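Long-range contacts in FERM, RhoGEF and pleckstrin domain protein 2 (Danio rerio, PDB 6D21), which probably activates the GTPase RAC1 as a guanine nucleotide exchange factor in semaphorin and integrin signalling, and is represented here by its membrane-targeting FERM domain: residues Lys2-Arg7 and Arg70-Thr75; Gln9-Ala14 and Phe77-Lys82. All coordinates share one frame; numbering follows the deposited sequence.

Contact 1. Residues Lys2-Arg7 and Arg70-Thr75; sequences KGLQIR and RRPMNT
Leu4, Gln5 and Ile6 meet Pro72 and Met73 where the first strand of the ubiquitin-like N-terminal lobe of the FERM domain runs past the loop that leads into strand 76-81. Pro72, with Leu4 and the buried Ile6, makes the inner apolar part. CD1 of Leu4 rests 4.2 Å from CB of Pro72, the two side chains set at a slant, while CD1 of Ile6 reaches the same CB at 4.4 Å. Val66 and Ile65, from the loop region before residues 70-75, pack against Leu4 and Ile6 and continue this patch into the lobe. At the exposed rim, CD2 of Leu4 touches SD of Met73 at 3.8 Å, the two side chains crossing at about a right angle. Met73 is bent at both chi2 (-78°) and chi3 (-82°), which sets CE 4.0 Å from CB of Gln5. Polar contact is sparse. SD of Met73 accepts a weak but nearly straight hydrogen bond from N of Gln5. Within the loop, O of Arg71 is gripped from opposite faces of its plane by N of Asn74 and by OG1 of Thr75, which ties the turn together. Beyond Met73 a water bridges strand and loop, linking N of Arg7 to O of Pro72 and O of Thr75; its distances to the two carbonyls are short, so their exact lengths carry little weight.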
loop_
_atom_site.group_PDB
_atom_site.type_symbol
_atom_site.label_atom_id
_atom_site.label_comp_id
_atom_site.label_asym_id
_atom_site.label_seq_id
_atom_site.Cartn_x
_atom_site.Cartn_y
_atom_site.Cartn_z
ATOM N N LYS A 2 -18.768 4.929 27.189
ATOM C CA LYS A 2 -17.960 3.795 27.611
ATOM C C LYS A 2 -16.550 3.894 27.037
ATOM O O LYS A 2 -16.194 4.882 26.393
ATOM C CB LYS A 2 -18.617 2.485 27.197
ATOM N N GLY A 3 -15.748 2.867 27.284
ATOM C CA GLY A 3 -14.392 2.815 26.773
ATOM C C GLY A 3 -14.215 1.611 25.866
ATOM O O GLY A 3 -14.846 0.577 26.072
ATOM N N LEU A 4 -13.361 1.743 24.855
ATOM C CA LEU A 4 -13.159 0.673 23.880
ATOM C C LEU A 4 -11.745 0.123 23.910
ATOM O O LEU A 4 -10.800 0.828 24.257
ATOM C CB LEU A 4 -13.464 1.153 22.457
ATOM C CG LEU A 4 -14.883 1.593 22.112
ATOM C CD1 LEU A 4 -14.975 1.844 20.619
ATOM C CD2 LEU A 4 -15.902 0.556 22.562
ATOM N N GLN A 5 -11.611 -1.139 23.525
ATOM C CA GLN A 5 -10.308 -1.751 23.366
ATOM C C GLN A 5 -10.150 -2.230 21.933
ATOM O O GLN A 5 -10.855 -3.126 21.472
ATOM C CB GLN A 5 -10.120 -2.903 24.347
ATOM C CG GLN A 5 -8.731 -3.496 24.301
ATOM C CD GLN A 5 -8.423 -4.325 25.520
ATOM O OE1 GLN A 5 -9.250 -5.118 25.973
ATOM N NE2 GLN A 5 -7.234 -4.135 26.075
ATOM N N ILE A 6 -9.218 -1.611 21.224
ATOM C CA ILE A 6 -9.074 -1.864 19.805
ATOM C C ILE A 6 -7.711 -2.494 19.527
ATOM O O ILE A 6 -6.687 -2.107 20.094
ATOM C CB ILE A 6 -9.298 -0.558 19.001
ATOM C CG1 ILE A 6 -10.778 -0.150 19.094
ATOM C CG2 ILE A 6 -8.898 -0.712 17.558
ATOM C CD1 ILE A 6 -11.191 0.940 18.131
ATOM N N ARG A 7 -7.737 -3.507 18.677
ATOM C CA ARG A 7 -6.576 -4.300 18.341
ATOM C C ARG A 7 -6.017 -3.834 16.999
ATOM O O ARG A 7 -6.727 -3.823 15.982
ATOM C CB ARG A 7 -6.957 -5.775 18.274
ATOM C CG ARG A 7 -5.834 -6.728 17.921
ATOM C CD ARG A 7 -6.366 -7.929 17.137
ATOM N NE ARG A 7 -7.510 -8.593 17.762
ATOM C CZ ARG A 7 -7.450 -9.756 18.402
ATOM N NH1 ARG A 7 -6.297 -10.403 18.527
ATOM N NH2 ARG A 7 -8.553 -10.273 18.913
ATOM N N ARG A 70 -18.775 -2.507 13.042
ATOM C CA ARG A 70 -19.848 -3.076 13.856
ATOM C C ARG A 70 -19.419 -3.516 15.261
ATOM O O ARG A 70 -20.009 -3.103 16.261
ATOM C CB ARG A 70 -20.474 -4.269 13.133
ATOM C CG ARG A 70 -21.371 -5.113 14.022
ATOM C CD ARG A 70 -22.013 -6.242 13.244
ATOM N NE ARG A 70 -22.862 -5.725 12.181
ATOM C CZ ARG A 70 -23.494 -6.483 11.297
ATOM N NH1 ARG A 70 -23.376 -7.799 11.349
ATOM N NH2 ARG A 70 -24.249 -5.922 10.365
ATOM N N ARG A 71 -18.425 -4.394 15.320
ATOM C CA ARG A 71 -17.857 -4.865 16.578
ATOM C C ARG A 71 -16.415 -4.394 16.676
ATOM O O ARG A 71 -15.510 -5.140 16.323
ATOM C CB ARG A 71 -17.900 -6.398 16.677
ATOM C CG ARG A 71 -19.277 -7.019 16.653
ATOM C CD ARG A 71 -20.070 -6.620 17.869
ATOM N NE ARG A 71 -21.014 -7.659 18.246
ATOM C CZ ARG A 71 -22.152 -7.421 18.884
ATOM N NH1 ARG A 71 -22.477 -6.173 19.194
ATOM N NH2 ARG A 71 -22.965 -8.424 19.198
ATOM N N PRO A 72 -16.198 -3.154 17.145
ATOM C CA PRO A 72 -14.838 -2.591 17.144
ATOM C C PRO A 72 -13.868 -3.436 17.968
ATOM O O PRO A 72 -12.706 -3.534 17.601
ATOM C CB PRO A 72 -15.029 -1.199 17.759
ATOM C CG PRO A 72 -16.475 -0.873 17.529
ATOM C CD PRO A 72 -17.197 -2.191 17.643
ATOM N N MET A 73 -14.372 -4.069 19.026
ATOM C CA MET A 73 -13.574 -4.918 19.904
ATOM C C MET A 73 -13.142 -6.221 19.237
ATOM O O MET A 73 -12.115 -6.786 19.594
ATOM C CB MET A 73 -14.357 -5.244 21.182
ATOM C CG MET A 73 -15.167 -4.081 21.741
ATOM S SD MET A 73 -14.192 -2.863 22.647
ATOM C CE MET A 73 -14.044 -3.629 24.260
ATOM N N ASN A 74 -13.934 -6.708 18.284
ATOM C CA ASN A 74 -13.592 -7.935 17.563
ATOM C C ASN A 74 -13.001 -7.713 16.164
ATOM O O ASN A 74 -12.706 -8.667 15.447
ATOM C CB ASN A 74 -14.824 -8.826 17.446
ATOM C CG ASN A 74 -15.316 -9.298 18.795
ATOM O OD1 ASN A 74 -14.537 -9.392 19.742
ATOM N ND2 ASN A 74 -16.608 -9.595 18.892
ATOM N N THR A 75 -12.804 -6.461 15.789
ATOM C CA THR A 75 -12.334 -6.143 14.442
ATOM C C THR A 75 -10.821 -5.944 14.383
ATOM O O THR A 75 -10.228 -5.291 15.238
ATOM C CB THR A 75 -13.039 -4.883 13.916
ATOM O OG1 THR A 75 -14.457 -5.076 14.001
ATOM C CG2 THR A 75 -12.648 -4.598 12.473
HETATM O O HOH W 1 -10.392 -4.396 17.552
#

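Contact 2. Residues Gln9-Ala14 and Phe77-Lys82; sequences QGLDEA and FRLSVK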
loop_
_atom_site.group_PDB
_atom_site.type_symbol
_atom_site.label_atom_id
_atom_site.label_comp_id
_atom_site.label_asym_id
_atom_site.label_seq_id
_atom_site.Cartn_x
_atom_site.Cartn_y
_atom_site.Cartn_z
ATOM N N GLN A 9 -2.884 -4.324 14.216
ATOM C CA GLN A 9 -1.713 -5.032 13.733
ATOM C C GLN A 9 -0.721 -4.082 13.076
ATOM O O GLN A 9 -1.091 -3.327 12.173
ATOM C CB GLN A 9 -2.132 -6.108 12.737
ATOM C CG GLN A 9 -0.964 -6.807 12.084
ATOM C CD GLN A 9 -1.401 -8.021 11.301
ATOM O OE1 GLN A 9 -1.813 -9.036 11.877
ATOM N NE2 GLN A 9 -1.341 -7.919 9.976
ATOM N N GLY A 10 0.536 -4.122 13.517
ATOM C CA GLY A 10 1.557 -3.261 12.945
ATOM C C GLY A 10 2.032 -3.787 11.596
ATOM O O GLY A 10 1.627 -4.869 11.174
ATOM N N LEU A 11 2.885 -3.025 10.915
ATOM C CA LEU A 11 3.437 -3.489 9.659
ATOM C C LEU A 11 4.391 -4.662 9.898
ATOM O O LEU A 11 4.652 -5.464 8.994
ATOM C CB LEU A 11 4.134 -2.343 8.928
ATOM C CG LEU A 11 3.208 -1.671 7.905
ATOM C CD1 LEU A 11 3.725 -0.278 7.469
ATOM C CD2 LEU A 11 3.056 -2.594 6.697
ATOM N N ASP A 12 4.895 -4.770 11.122
ATOM C CA ASP A 12 5.759 -5.886 11.492
ATOM C C ASP A 12 4.941 -7.098 11.933
ATOM O O ASP A 12 5.485 -8.057 12.491
ATOM C CB ASP A 12 6.727 -5.469 12.604
ATOM C CG ASP A 12 6.029 -4.754 13.754
ATOM O OD1 ASP A 12 4.820 -5.000 13.970
ATOM O OD2 ASP A 12 6.693 -3.950 14.445
ATOM N N GLU A 13 3.633 -7.019 11.685
ATOM C CA GLU A 13 2.651 -8.068 11.994
ATOM C C GLU A 13 2.365 -8.260 13.492
ATOM O O GLU A 13 1.475 -9.024 13.867
ATOM C CB GLU A 13 3.082 -9.396 11.376
ATOM C CG GLU A 13 2.868 -9.462 9.879
ATOM C CD GLU A 13 2.935 -10.883 9.357
ATOM O OE1 GLU A 13 3.406 -11.765 10.107
ATOM O OE2 GLU A 13 2.505 -11.123 8.208
ATOM N N ALA A 14 3.095 -7.547 14.340
ATOM C CA ALA A 14 2.830 -7.541 15.776
ATOM C C ALA A 14 1.552 -6.768 16.148
ATOM O O ALA A 14 1.391 -5.596 15.800
ATOM C CB ALA A 14 4.024 -6.953 16.513
ATOM N N PHE A 77 -7.675 -4.195 12.926
ATOM C CA PHE A 77 -7.136 -3.024 12.217
ATOM C C PHE A 77 -5.686 -3.281 11.919
ATOM O O PHE A 77 -5.028 -4.041 12.642
ATOM C CB PHE A 77 -7.240 -1.737 13.045
ATOM C CG PHE A 77 -8.641 -1.325 13.369
ATOM C CD1 PHE A 77 -9.397 -2.039 14.292
ATOM C CD2 PHE A 77 -9.195 -0.205 12.778
ATOM C CE1 PHE A 77 -10.691 -1.661 14.603
ATOM C CE2 PHE A 77 -10.480 0.184 13.090
ATOM C CZ PHE A 77 -11.231 -0.545 14.003
ATOM N N ARG A 78 -5.165 -2.635 10.878
ATOM C CA ARG A 78 -3.749 -2.758 10.601
ATOM C C ARG A 78 -3.177 -1.443 10.054
ATOM O O ARG A 78 -3.858 -0.675 9.360
ATOM C CB ARG A 78 -3.464 -3.890 9.615
ATOM C CG ARG A 78 -3.856 -3.577 8.188
ATOM C CD ARG A 78 -3.583 -4.788 7.260
ATOM N NE ARG A 78 -3.956 -4.453 5.890
ATOM C CZ ARG A 78 -3.916 -5.302 4.874
ATOM N NH1 ARG A 78 -4.272 -4.892 3.666
ATOM N NH2 ARG A 78 -3.501 -6.543 5.065
ATOM N N LEU A 79 -1.927 -1.196 10.406
ATOM C CA LEU A 79 -1.182 -0.065 9.852
ATOM C C LEU A 79 -0.844 -0.343 8.382
ATOM O O LEU A 79 -0.423 -1.453 8.051
ATOM C CB LEU A 79 0.095 0.159 10.661
ATOM C CG LEU A 79 0.949 1.363 10.249
ATOM C CD1 LEU A 79 0.177 2.673 10.502
ATOM C CD2 LEU A 79 2.218 1.299 11.039
ATOM N N SER A 80 -1.035 0.649 7.505
ATOM C CA SER A 80 -0.731 0.492 6.086
ATOM C C SER A 80 -0.209 1.808 5.507
ATOM O O SER A 80 -0.619 2.889 5.961
ATOM C CB SER A 80 -1.971 0.049 5.290
ATOM O OG SER A 80 -2.413 -1.234 5.696
ATOM N N VAL A 81 0.648 1.723 4.488
ATOM C CA VAL A 81 1.005 2.925 3.721
ATOM C C VAL A 81 -0.219 3.371 2.915
ATOM O O VAL A 81 -0.829 2.564 2.222
ATOM C CB VAL A 81 2.180 2.688 2.761
ATOM C CG1 VAL A 81 2.392 3.916 1.859
ATOM C CG2 VAL A 81 3.460 2.331 3.552
ATOM N N LYS A 82 -0.607 4.626 3.058
ATOM C CA LYS A 82 -1.712 5.195 2.278
ATOM C C LYS A 82 -1.179 5.926 1.038
ATOM O O LYS A 82 -1.763 5.859 -0.042
ATOM C CB LYS A 82 -2.524 6.173 3.140
ATOM C CG LYS A 82 -4.021 6.204 2.863
ATOM C CD LYS A 82 -4.386 7.039 1.659
ATOM C CE LYS A 82 -5.906 7.144 1.515
ATOM N NZ LYS A 82 -6.534 5.828 1.203
#
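Gln9 and Arg78 form a parallel beta bridge, their CA atoms 4.4 Å apart, at the point where strand 3-9 ends beside strand 76-81. Gln9 holds the neighbouring strand through both its backbone polar atoms: its N donates to O of Phe77 at 2.7 Å, and N of Leu79 donates to its O at 2.9 Å. The same O of Gln9 takes a CA-H...O contact from Arg78. After Gln9 the chain leaves the sheet in a type I turn from Gly10 to Glu13, closed by N of Glu13 on O of Gly10; OD1 of Asp12 accepts from N of Ala14 in an Asx turn.

Among the side chains, Gln9 and Arg78 stand on one face of the sheet with their CB atoms 4.1 Å apart. Arg78 starts with CG between the backbone N and the carbonyl carbon (chi1 74°), then runs extended away from Gln9 to a salt bridge with Glu48 and a cation-pi contact with Trp56. Leu79 points toward the turn, and its CD2 meets CD1 of Leu11 at 4.2 Å, the two side chains at about a right angle. CG of Leu11 also lies 3.6 Å from O of Leu79, a carbonyl that accepts from Arg106 of helix 94-110. Phe45 touches both leucines. Central parallel strands, with the first strand turning into a hairpin toward strand 15-21, are typical of the beta-grasp, ubiquitin-like fold of the FERM N-terminal lobe.

Both contacts join the first strand of the ubiquitin-like lobe, or the turn that follows it, to the last strand or its approach. The pairing of contact 2 begins where contact 1 ends: O of Arg7 probably accepts a hydrogen bond from N of Phe77, and CG2 of Ile6 packs on CD1 of Phe77. Both are partly buried. Contact 1, centred about 24 Å from the centre of the chain, includes the exposed Met73 and relies on side-chain packing, a sulfur acceptor and a water. Contact 2, centred about 10 Å from it, has buried Leu11, Phe77 and Leu79 near helix 94-110 of the central FERM lobe; direct parallel-strand hydrogen bonds take the place of water and sulfur, and leucine packing is added.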